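Side-chain contacts in dipicolinate synthase subunit B (Bacillus halodurans, PDB 3LQK), which probably takes part in making dipicolinic acid, a major small-molecule constituent of bacterial spores, and belongs to the flavoprotein family: residues H22-Q27 and I92-G97; A106-P111 and G115-L120; V128-N133 and I155-D160; N151-P156 and E181-G186. All coordinates share one frame; numbering follows the deposited sequence.

Contact 1 of 4, residues H22-Q27 and I92-G97. With PO4 (phosphate ion), chain B.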
loop_
_atom_site.group_PDB
_atom_site.type_symbol
_atom_site.label_atom_id
_atom_site.label_comp_id
_atom_site.label_asym_id
_atom_site.label_seq_id
_atom_site.Cartn_x
_atom_site.Cartn_y
_atom_site.Cartn_z
ATOM N N HIS A 22 27.222 17.349 10.721
ATOM C CA HIS A 22 28.237 17.216 11.767
ATOM C C HIS A 22 28.041 15.905 12.569
ATOM O O HIS A 22 28.954 15.418 13.244
ATOM C CB HIS A 22 28.266 18.426 12.702
ATOM C CG HIS A 22 27.046 18.547 13.545
ATOM N ND1 HIS A 22 26.931 17.937 14.783
ATOM C CD2 HIS A 22 25.858 19.168 13.314
ATOM C CE1 HIS A 22 25.733 18.210 15.291
ATOM N NE2 HIS A 22 25.058 18.941 14.414
ATOM N N GLU A 23 26.846 15.355 12.506
ATOM C CA GLU A 23 26.582 14.075 13.160
ATOM C C GLU A 23 27.059 12.859 12.334
ATOM O O GLU A 23 27.326 11.796 12.917
ATOM C CB GLU A 23 25.085 13.988 13.464
ATOM C CG GLU A 23 24.174 14.185 12.202
ATOM C CD GLU A 23 22.872 14.956 12.492
ATOM O OE1 GLU A 23 22.814 15.739 13.493
ATOM O OE2 GLU A 23 21.908 14.767 11.694
ATOM N N VAL A 24 27.239 12.995 11.014
ATOM C CA VAL A 24 27.687 11.838 10.206
ATOM C C VAL A 24 29.119 11.952 9.689
ATOM O O VAL A 24 29.707 10.943 9.441
ATOM C CB VAL A 24 26.730 11.511 9.017
ATOM C CG1 VAL A 24 25.349 11.177 9.526
ATOM C CG2 VAL A 24 26.649 12.744 8.014
ATOM N N LEU A 25 29.702 13.151 9.525
ATOM C CA LEU A 25 31.082 13.240 8.946
ATOM C C LEU A 25 32.136 12.502 9.786
ATOM O O LEU A 25 33.034 11.889 9.237
ATOM C CB LEU A 25 31.514 14.699 8.720
ATOM C CG LEU A 25 30.711 15.364 7.564
ATOM C CD1 LEU A 25 31.073 16.840 7.390
ATOM C CD2 LEU A 25 30.883 14.583 6.272
ATOM N N PRO A 26 32.007 12.540 11.126
ATOM C CA PRO A 26 32.923 11.735 11.937
ATOM C C PRO A 26 32.798 10.231 11.623
ATOM O O PRO A 26 33.796 9.469 11.768
ATOM C CB PRO A 26 32.496 12.049 13.376
ATOM C CG PRO A 26 31.845 13.430 13.284
ATOM C CD PRO A 26 31.167 13.420 11.947
ATOM N N GLN A 27 31.605 9.795 11.200
ATOM C CA GLN A 27 31.444 8.369 10.842
ATOM C C GLN A 27 32.043 8.088 9.471
ATOM O O GLN A 27 32.637 7.008 9.247
ATOM C CB GLN A 27 29.986 7.950 10.884
ATOM C CG GLN A 27 29.341 8.117 12.232
ATOM C CD GLN A 27 30.174 7.507 13.336
ATOM O OE1 GLN A 27 30.722 6.393 13.208
ATOM N NE2 GLN A 27 30.304 8.237 14.420
ATOM N N ILE A 92 23.198 5.862 3.267
ATOM C CA ILE A 92 22.496 7.134 3.200
ATOM C C ILE A 92 22.260 7.576 4.617
ATOM O O ILE A 92 21.448 6.976 5.369
ATOM C CB ILE A 92 21.134 7.041 2.522
ATOM C CG1 ILE A 92 21.209 6.336 1.136
ATOM C CG2 ILE A 92 20.474 8.439 2.374
ATOM C CD1 ILE A 92 19.797 6.142 0.532
ATOM N N ALA A 93 23.026 8.587 5.019
ATOM C CA ALA A 93 22.904 9.134 6.337
ATOM C C ALA A 93 23.357 10.584 6.407
ATOM O O ALA A 93 24.442 10.904 5.954
ATOM C CB ALA A 93 23.658 8.265 7.342
ATOM N N PRO A 94 22.525 11.475 6.978
ATOM C CA PRO A 94 21.163 11.260 7.449
ATOM C C PRO A 94 20.252 11.032 6.279
ATOM O O PRO A 94 20.543 11.543 5.135
ATOM C CB PRO A 94 20.814 12.592 8.187
ATOM C CG PRO A 94 21.678 13.585 7.589
ATOM C CD PRO A 94 22.938 12.891 7.146
HETATM N N MSE A 95 19.207 10.218 6.507
HETATM C CA MSE A 95 18.132 10.095 5.490
HETATM C C MSE A 95 16.892 10.804 5.983
HETATM O O MSE A 95 16.232 10.347 6.940
HETATM C CB MSE A 95 17.832 8.641 5.122
HETATM C CG MSE A 95 16.834 8.489 3.933
HETATM SE SE MSE A 95 16.556 6.615 3.479
HETATM C CE MSE A 95 15.696 6.074 4.987
ATOM N N THR A 96 16.565 11.910 5.309
ATOM C CA THR A 96 15.460 12.755 5.708
ATOM C C THR A 96 14.105 12.085 5.384
ATOM O O THR A 96 14.039 11.095 4.701
ATOM C CB THR A 96 15.456 14.103 4.957
ATOM O OG1 THR A 96 15.328 13.850 3.523
ATOM C CG2 THR A 96 16.670 14.916 5.273
ATOM N N GLY A 97 13.024 12.671 5.874
ATOM C CA GLY A 97 11.710 12.167 5.606
ATOM C C GLY A 97 11.385 12.196 4.134
ATOM O O GLY A 97 10.837 11.249 3.605
HETATM P P PO4 B . 15.914 16.161 0.854
HETATM O O1 PO4 B . 15.457 16.797 2.161
HETATM O O2 PO4 B . 15.574 17.036 -0.342
HETATM O O3 PO4 B . 17.422 15.960 0.807
HETATM O O4 PO4 B . 15.222 14.836 0.669
#
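V24 and P94 bring their side chains together at about a right angle, the forked valine set against the CD corner of the proline ring. The meeting lies in the Rossmann-like core of this flavoprotein-family fold, where helix 25-33 begins beside the end of strand 89-95. V24 CG1 stands 3.8 Å from P94 CD, and CG2 is just as near to that carbon, so the two methyls straddle it. The peptide bond before P94 is cis, and both P94 CD and the carbonyl ahead of it meet the valine: V24 CG2 lies 3.5 Å from A93 O. V24 CG1 also reaches A93 CB at 4.0 Å. With chi1 at -60°, CG1 is anti to the valine's own carbonyl carbon and CG2 sits between that carbon and N, an arrangement that directs both branches at the strand. Replacing V24 by alanine would remove both methyls and is likely to leave a gap beside P94 CD and A93 CB. L14 and M173 pack on the same valine. At the margin, E23 OE2 is 4.3 Å from P94 CB. Beyond the corner, T96 caps helix 97-104 through S99 N, and a phosphate ion, probably from the crystallisation liquor and hydrogen-bonded by G16 N, N98 ND2 and S99 OG, places its O4 3.0 Å from T96 OG1.

Contact 2 of 4, residues A106-P111 and G115-L120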
loop_
_atom_site.group_PDB
_atom_site.type_symbol
_atom_site.label_atom_id
_atom_site.label_comp_id
_atom_site.label_asym_id
_atom_site.label_seq_id
_atom_site.Cartn_x
_atom_site.Cartn_y
_atom_site.Cartn_z
ATOM N N ALA A 106 10.332 4.158 -4.794
ATOM C CA ALA A 106 11.104 3.864 -6.013
ATOM C C ALA A 106 11.387 5.097 -6.867
ATOM O O ALA A 106 11.567 5.006 -8.090
ATOM C CB ALA A 106 10.421 2.754 -6.862
HETATM N N MSE A 107 11.355 6.267 -6.256
HETATM C CA MSE A 107 11.723 7.432 -6.993
HETATM C C MSE A 107 13.226 7.532 -6.869
HETATM O O MSE A 107 13.844 7.107 -5.874
HETATM C CB MSE A 107 10.963 8.642 -6.498
HETATM C CG MSE A 107 9.501 8.518 -6.807
HETATM SE SE MSE A 107 8.539 9.717 -5.684
HETATM C CE MSE A 107 9.479 11.271 -6.537
ATOM N N THR A 108 13.838 8.016 -7.889
ATOM C CA THR A 108 15.267 8.007 -7.947
ATOM C C THR A 108 15.600 9.249 -8.674
ATOM O O THR A 108 15.910 9.154 -9.867
ATOM C CB THR A 108 15.719 6.838 -8.821
ATOM O OG1 THR A 108 15.350 5.599 -8.186
ATOM C CG2 THR A 108 17.225 6.929 -9.030
ATOM N N ASP A 109 15.457 10.406 -8.023
ATOM C CA ASP A 109 15.666 11.676 -8.711
ATOM C C ASP A 109 16.695 12.518 -8.001
ATOM O O ASP A 109 16.559 13.719 -7.958
ATOM C CB ASP A 109 14.348 12.460 -8.810
ATOM C CG ASP A 109 13.792 12.881 -7.439
ATOM O OD1 ASP A 109 14.442 12.613 -6.389
ATOM O OD2 ASP A 109 12.685 13.485 -7.422
ATOM N N SER A 110 17.652 11.887 -7.323
ATOM C CA SER A 110 18.767 12.619 -6.815
ATOM C C SER A 110 19.973 11.730 -6.966
ATOM O O SER A 110 19.827 10.498 -7.080
ATOM C CB SER A 110 18.577 13.012 -5.327
ATOM O OG SER A 110 18.971 11.904 -4.467
ATOM N N PRO A 111 21.164 12.346 -6.959
ATOM C CA PRO A 111 22.350 11.562 -7.077
ATOM C C PRO A 111 22.476 10.487 -5.950
ATOM O O PRO A 111 22.901 9.357 -6.217
ATOM C CB PRO A 111 23.479 12.613 -7.091
ATOM C CG PRO A 111 22.827 13.910 -7.473
ATOM C CD PRO A 111 21.458 13.802 -6.872
ATOM N N GLY A 115 22.655 6.456 -6.493
ATOM C CA GLY A 115 23.658 5.579 -5.927
ATOM C C GLY A 115 23.054 4.329 -5.264
ATOM O O GLY A 115 23.546 3.206 -5.436
ATOM N N ALA A 116 21.996 4.544 -4.507
ATOM C CA ALA A 116 21.284 3.462 -3.840
ATOM C C ALA A 116 20.673 2.496 -4.873
ATOM O O ALA A 116 20.832 1.282 -4.782
ATOM C CB ALA A 116 20.179 4.038 -2.905
ATOM N N LYS A 117 20.001 3.048 -5.865
ATOM C CA LYS A 117 19.409 2.224 -6.958
ATOM C C LYS A 117 20.484 1.427 -7.666
ATOM O O LYS A 117 20.322 0.248 -7.891
ATOM C CB LYS A 117 18.612 3.096 -7.941
ATOM C CG LYS A 117 17.730 2.337 -8.959
ATOM C CD LYS A 117 17.298 3.247 -10.118
ATOM C CE LYS A 117 16.342 2.519 -11.100
ATOM N NZ LYS A 117 15.901 3.359 -12.275
ATOM N N ALA A 118 21.605 2.063 -7.983
ATOM C CA ALA A 118 22.698 1.390 -8.692
ATOM C C ALA A 118 23.323 0.267 -7.836
ATOM O O ALA A 118 23.902 -0.671 -8.365
ATOM C CB ALA A 118 23.751 2.383 -9.087
ATOM N N THR A 119 23.196 0.358 -6.516
ATOM C CA THR A 119 23.819 -0.617 -5.622
ATOM C C THR A 119 22.874 -1.809 -5.489
ATOM O O THR A 119 23.285 -2.969 -5.568
ATOM C CB THR A 119 24.104 0.059 -4.270
ATOM O OG1 THR A 119 25.016 1.143 -4.499
ATOM C CG2 THR A 119 24.716 -0.903 -3.243
ATOM N N LEU A 120 21.584 -1.503 -5.336
ATOM C CA LEU A 120 20.505 -2.507 -5.309
ATOM C C LEU A 120 20.382 -3.296 -6.601
ATOM O O LEU A 120 20.111 -4.474 -6.540
ATOM C CB LEU A 120 19.161 -1.881 -4.934
ATOM C CG LEU A 120 19.117 -1.429 -3.469
ATOM C CD1 LEU A 120 17.755 -0.694 -3.161
ATOM C CD2 LEU A 120 19.304 -2.578 -2.502
#
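K117 lays the middle of its side chain across T108, the two side chains crossing at about a right angle. K117 CD does the touching, 3.6 Å from T108 OG1 and 3.8 Å from T108 CG2, so the lysine methylene rests against both branches of the threonine. The lysine has CG anti to its N (chi1 -169°) and stays extended beyond, a shape that carries the chain past T108 and lets NZ leave the segment pair to hydrogen-bond T132 OG1 of a second subunit. T108 itself meets that subunit through its backbone, T108 N donating to N98 OD1 there. Further down, the contact is made by backbone alone: G115 N donates to P111 O at 2.9 Å with an N-H...O angle of 158°, an i to i+4 bond in the opening turns of helix 111-121. One turn on, T119 OG1 gives a hydrogen bond of 2.7 Å to G115 O, folding the threonine side chain back on its own helix. A116 O accepts from both T119 N and L120 N. A106, at positive phi, is the C-prime residue closing helix 97-104, and S110 OG is bonded to L113 N. The arrangement is a helix-loop-helix connection whose first helix ends in a Schellman motif and whose second starts at a serine N-cap, packed here against a neighbouring subunit.

Contact 3 of 4, residues V128-N133 and I155-D160. With PO4 (phosphate ion), chain C.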
loop_
_atom_site.group_PDB
_atom_site.type_symbol
_atom_site.label_atom_id
_atom_site.label_comp_id
_atom_site.label_asym_id
_atom_site.label_seq_id
_atom_site.Cartn_x
_atom_site.Cartn_y
_atom_site.Cartn_z
ATOM N N VAL A 128 20.801 2.642 5.746
ATOM C CA VAL A 128 20.189 3.947 5.925
ATOM C C VAL A 128 20.155 4.357 7.401
ATOM O O VAL A 128 19.933 3.533 8.280
ATOM C CB VAL A 128 18.725 4.003 5.311
ATOM C CG1 VAL A 128 18.751 3.683 3.792
ATOM C CG2 VAL A 128 17.819 3.098 5.952
ATOM N N GLY A 129 20.425 5.637 7.646
ATOM C CA GLY A 129 20.247 6.288 8.957
ATOM C C GLY A 129 19.118 7.296 8.957
ATOM O O GLY A 129 19.297 8.455 8.528
ATOM N N ILE A 130 17.938 6.894 9.395
ATOM C CA ILE A 130 16.795 7.775 9.347
ATOM C C ILE A 130 16.940 8.945 10.262
ATOM O O ILE A 130 17.598 8.881 11.255
ATOM C CB ILE A 130 15.420 7.165 9.727
ATOM C CG1 ILE A 130 15.558 5.889 10.457
ATOM C CG2 ILE A 130 14.467 7.144 8.557
ATOM C CD1 ILE A 130 15.769 6.126 11.801
ATOM N N SER A 131 16.271 10.008 9.888
ATOM C CA SER A 131 16.231 11.191 10.717
ATOM C C SER A 131 15.076 12.078 10.268
ATOM O O SER A 131 15.246 12.893 9.368
ATOM C CB SER A 131 17.548 11.946 10.599
ATOM O OG SER A 131 17.485 13.048 11.448
ATOM N N THR A 132 13.892 11.833 10.810
ATOM C CA THR A 132 12.713 12.603 10.445
ATOM C C THR A 132 11.707 12.628 11.595
ATOM O O THR A 132 11.514 11.632 12.292
ATOM C CB THR A 132 12.038 12.078 9.104
ATOM O OG1 THR A 132 10.966 12.935 8.716
ATOM C CG2 THR A 132 11.557 10.645 9.201
ATOM N N ASN A 133 11.044 13.775 11.733
ATOM C CA ASN A 133 10.038 13.979 12.770
ATOM C C ASN A 133 8.649 13.389 12.422
ATOM O O ASN A 133 7.703 13.502 13.212
ATOM C CB ASN A 133 9.970 15.446 13.170
ATOM C CG ASN A 133 9.363 16.314 12.078
ATOM O OD1 ASN A 133 8.528 15.843 11.311
ATOM N ND2 ASN A 133 9.817 17.566 11.970
ATOM N N ILE A 155 20.629 1.553 10.311
ATOM C CA ILE A 155 21.437 1.887 11.442
ATOM C C ILE A 155 20.424 1.945 12.607
ATOM O O ILE A 155 19.337 2.499 12.468
ATOM C CB ILE A 155 22.104 3.244 11.310
ATOM C CG1 ILE A 155 23.021 3.329 10.066
ATOM C CG2 ILE A 155 22.873 3.625 12.611
ATOM C CD1 ILE A 155 23.524 4.782 9.785
ATOM N N PRO A 156 20.757 1.331 13.733
ATOM C CA PRO A 156 19.811 1.260 14.814
ATOM C C PRO A 156 19.286 2.626 15.160
ATOM O O PRO A 156 20.041 3.632 15.114
ATOM C CB PRO A 156 20.670 0.695 15.975
ATOM C CG PRO A 156 21.548 -0.221 15.309
ATOM C CD PRO A 156 21.899 0.430 13.964
ATOM N N PHE A 157 18.017 2.687 15.509
ATOM C CA PHE A 157 17.337 3.973 15.691
ATOM C C PHE A 157 16.303 3.945 16.880
ATOM O O PHE A 157 15.965 2.884 17.447
ATOM C CB PHE A 157 16.665 4.374 14.378
ATOM C CG PHE A 157 15.589 3.371 13.904
ATOM C CD1 PHE A 157 14.293 3.423 14.394
ATOM C CD2 PHE A 157 15.892 2.398 12.984
ATOM C CE1 PHE A 157 13.330 2.507 13.975
ATOM C CE2 PHE A 157 14.905 1.518 12.547
ATOM C CZ PHE A 157 13.647 1.566 13.058
ATOM N N GLY A 158 15.756 5.105 17.185
ATOM C CA GLY A 158 14.868 5.249 18.326
ATOM C C GLY A 158 14.255 6.618 18.334
ATOM O O GLY A 158 14.599 7.451 17.494
ATOM N N GLN A 159 13.369 6.863 19.293
ATOM C CA GLN A 159 12.734 8.154 19.404
ATOM C C GLN A 159 13.702 9.126 20.055
ATOM O O GLN A 159 14.193 8.880 21.164
ATOM C CB GLN A 159 11.515 8.095 20.253
ATOM C CG GLN A 159 10.348 7.335 19.663
ATOM C CD GLN A 159 9.156 7.331 20.631
ATOM O OE1 GLN A 159 9.090 6.538 21.586
ATOM N NE2 GLN A 159 8.197 8.215 20.363
ATOM N N ASP A 160 13.950 10.255 19.437
ATOM C CA ASP A 160 14.915 11.146 20.044
ATOM C C ASP A 160 14.306 12.109 21.052
ATOM O O ASP A 160 15.036 12.609 21.920
ATOM C CB ASP A 160 15.706 11.899 19.015
ATOM C CG ASP A 160 14.845 12.703 18.110
ATOM O OD1 ASP A 160 15.251 13.879 17.818
ATOM O OD2 ASP A 160 13.785 12.167 17.706
HETATM P P PO4 C . 12.686 19.497 13.865
HETATM O O1 PO4 C . 12.626 20.566 12.753
HETATM O O2 PO4 C . 13.579 18.304 13.500
HETATM O O3 PO4 C . 13.189 20.099 15.207
HETATM O O4 PO4 C . 11.309 18.884 13.970
HETATM O O HOH W 1 18.275 4.144 10.508
#
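G129 and I155 bring their CA atoms to 5.2 Å, but the parallel strands then diverge, I130 and F157 being 7.4 Å apart at CA. They are the two strands of a beta-alpha-beta unit, joined through helix 140-147. I155 N donates to V128 O (2.9 Å, 164°), while the next pairing is replaced by a water that donates to V128 O and I155 O and accepts from I130 N, bridging the widening gap. I155 turns its CG1 branch along the neighbouring strand: CG1 is anti to the carbonyl carbon (chi1 -59°), and CD1 ends 3.7 Å from G129 CA, a residue with no side chain to obstruct it. A valine in place of I155 would lack CD1 and would probably leave G129 CA without this apolar partner. Farther along, I130 points its CD1 obliquely at the start of the F157 side chain; the 3.2 Å to F157 CB is very short and, with I130 chi1 near an eclipsed value, its exact placement is doubtful. Past the strand end, N133 ND2 donates to O4 of a phosphate ion, probably from the crystallisation liquor, at 2.8 Å, the ion being held also by R121 NE of a third subunit.

Contact 4 of 4, residues N151-P156 and E181-G186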
loop_
_atom_site.group_PDB
_atom_site.type_symbol
_atom_site.label_atom_id
_atom_site.label_comp_id
_atom_site.label_asym_id
_atom_site.label_seq_id
_atom_site.Cartn_x
_atom_site.Cartn_y
_atom_site.Cartn_z
ATOM N N ASN A 151 18.074 -6.460 0.830
ATOM C CA ASN A 151 19.304 -5.719 0.678
ATOM C C ASN A 151 19.303 -4.339 1.292
ATOM O O ASN A 151 20.223 -3.561 1.056
ATOM C CB ASN A 151 19.761 -5.680 -0.785
ATOM C CG ASN A 151 20.029 -7.051 -1.329
ATOM O OD1 ASN A 151 20.677 -7.838 -0.670
ATOM N ND2 ASN A 151 19.468 -7.371 -2.502
ATOM N N ILE A 152 18.321 -4.022 2.111
ATOM C CA ILE A 152 18.247 -2.717 2.724
ATOM C C ILE A 152 18.330 -2.930 4.238
ATOM O O ILE A 152 17.613 -3.740 4.790
ATOM C CB ILE A 152 16.956 -1.959 2.355
ATOM C CG1 ILE A 152 16.945 -1.742 0.853
ATOM C CG2 ILE A 152 16.891 -0.547 3.123
ATOM C CD1 ILE A 152 15.765 -0.941 0.231
ATOM N N TYR A 153 19.181 -2.158 4.910
ATOM C CA TYR A 153 19.426 -2.305 6.339
ATOM C C TYR A 153 19.463 -0.955 7.027
ATOM O O TYR A 153 19.800 0.052 6.374
ATOM C CB TYR A 153 20.749 -3.060 6.615
ATOM C CG TYR A 153 20.846 -4.375 5.858
ATOM C CD1 TYR A 153 20.356 -5.561 6.386
ATOM C CD2 TYR A 153 21.391 -4.409 4.582
ATOM C CE1 TYR A 153 20.416 -6.768 5.632
ATOM C CE2 TYR A 153 21.421 -5.571 3.840
ATOM C CZ TYR A 153 20.993 -6.735 4.377
ATOM O OH TYR A 153 21.096 -7.829 3.593
ATOM N N PHE A 154 19.072 -0.949 8.303
ATOM C CA PHE A 154 18.933 0.278 9.092
ATOM C C PHE A 154 19.958 0.396 10.228
ATOM O O PHE A 154 20.197 -0.578 10.969
ATOM C CB PHE A 154 17.506 0.368 9.668
ATOM C CG PHE A 154 16.472 0.880 8.695
ATOM C CD1 PHE A 154 16.071 0.118 7.613
ATOM C CD2 PHE A 154 15.919 2.155 8.843
ATOM C CE1 PHE A 154 15.148 0.581 6.718
ATOM C CE2 PHE A 154 15.001 2.651 7.910
ATOM C CZ PHE A 154 14.596 1.858 6.874
ATOM N N ILE A 155 20.629 1.553 10.311
ATOM C CA ILE A 155 21.437 1.887 11.442
ATOM C C ILE A 155 20.424 1.945 12.607
ATOM O O ILE A 155 19.337 2.499 12.468
ATOM C CB ILE A 155 22.104 3.244 11.310
ATOM C CG1 ILE A 155 23.021 3.329 10.066
ATOM C CG2 ILE A 155 22.873 3.625 12.611
ATOM C CD1 ILE A 155 23.524 4.782 9.785
ATOM N N PRO A 156 20.757 1.331 13.733
ATOM C CA PRO A 156 19.811 1.260 14.814
ATOM C C PRO A 156 19.286 2.626 15.160
ATOM O O PRO A 156 20.041 3.632 15.114
ATOM C CB PRO A 156 20.670 0.695 15.975
ATOM C CG PRO A 156 21.548 -0.221 15.309
ATOM C CD PRO A 156 21.899 0.430 13.964
ATOM N N GLU A 181 29.083 -3.574 8.666
ATOM C CA GLU A 181 29.708 -4.889 8.790
ATOM C C GLU A 181 28.676 -6.035 8.727
ATOM O O GLU A 181 28.924 -7.081 8.078
ATOM C CB GLU A 181 30.470 -4.993 10.078
ATOM C CG GLU A 181 31.343 -6.206 10.182
ATOM C CD GLU A 181 31.627 -6.646 11.647
ATOM O OE1 GLU A 181 32.029 -7.834 11.836
ATOM O OE2 GLU A 181 31.448 -5.830 12.609
ATOM N N ALA A 182 27.535 -5.850 9.371
ATOM C CA ALA A 182 26.516 -6.876 9.351
ATOM C C ALA A 182 25.828 -6.903 7.971
ATOM O O ALA A 182 25.525 -7.998 7.429
ATOM C CB ALA A 182 25.509 -6.717 10.489
ATOM N N ALA A 183 25.602 -5.739 7.392
ATOM C CA ALA A 183 24.991 -5.692 6.052
ATOM C C ALA A 183 25.828 -6.414 4.987
ATOM O O ALA A 183 25.295 -6.981 4.035
ATOM C CB ALA A 183 24.769 -4.249 5.606
ATOM N N LEU A 184 27.133 -6.273 5.073
ATOM C CA LEU A 184 28.023 -6.925 4.105
ATOM C C LEU A 184 27.899 -8.462 4.217
ATOM O O LEU A 184 28.135 -9.157 3.273
ATOM C CB LEU A 184 29.482 -6.505 4.322
ATOM C CG LEU A 184 29.859 -5.070 3.943
ATOM C CD1 LEU A 184 31.302 -4.803 4.367
ATOM C CD2 LEU A 184 29.637 -4.880 2.420
ATOM N N ARG A 185 27.478 -8.977 5.371
ATOM C CA ARG A 185 27.177 -10.436 5.521
ATOM C C ARG A 185 25.708 -10.765 5.257
ATOM O O ARG A 185 25.249 -11.847 5.550
ATOM C CB ARG A 185 27.443 -10.853 6.965
ATOM C CG ARG A 185 28.874 -11.062 7.303
ATOM C CD ARG A 185 28.963 -11.649 8.756
ATOM N NE ARG A 185 28.883 -10.599 9.776
ATOM C CZ ARG A 185 27.860 -10.336 10.606
ATOM N NH1 ARG A 185 26.713 -11.042 10.575
ATOM N NH2 ARG A 185 27.980 -9.319 11.482
ATOM N N GLY A 186 24.932 -9.813 4.797
ATOM C CA GLY A 186 23.550 -10.099 4.542
ATOM C C GLY A 186 22.669 -10.021 5.765
ATOM O O GLY A 186 21.595 -10.564 5.741
#
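Y153 lies against A183 with one ring face, and this is the close-packed half of the contact. A183 CA sits 4.2 Å from the ring centroid and only 14° off the ring normal, which meets the geometry of a CH-pi interaction. The A183 methyl works lower on the same ring, toward its root: CB is 3.5 Å from Y153 CD2 and 3.9 Å from CG. The tyrosine reaches this position with CG anti to its carbonyl carbon (chi1 -52°), and a chi2 of -88° lets the ring present its flat side to the helix. An alanine is small enough for backbone and methyl to approach the ring together; A183 CB also touches V127 of strand 126-132. The elements joined are strand 152-159 of the central sheet and the last turn of helix 176-184, which packs on the sheet as in other alpha/beta Rossmann-like folds. That helix ends in a Schellman motif with G186, at positive phi, as C-prime residue, its N bonded to A183 O at 3.0 Å and Q187 N returning to A182 O. The solvent side is thinner. Here the exposed G186 meets the phenolic end of the tyrosine through main chain alone, Y153 OH lying 3.5 Å from G186 C and equally near G186 CA, an oblique approach with no hydrogen bond between the segments. Q188 and P125 touch the tyrosine too, and K150 of a fifth subunit makes a cation-pi interaction with its ring.

Contacts 1, 3 and 4 all reach one sheet of the flavoprotein-family fold. Contacts 1 and 3, with centres about 10 Å apart, are tied by the neighbouring strands 89-95 and 126-132. Contacts 3 and 4, about 15 Å apart between centres, share I155 and P156. Contact 2 lies aside, its centre about 17 Å from those of contacts 1 and 4, yet I92 packs on A116 and L120 on N151 and I152. Along the chain, contact 1 closes before contact 2 opens, and contact 2 before contact 3; contacts 3 and 4 overlap on strand 152-159. Contacts 1, 3 and 4 thus tie successive strands to each other and to flanking helices, while contact 2 joins through helix 111-121 and faces another subunit.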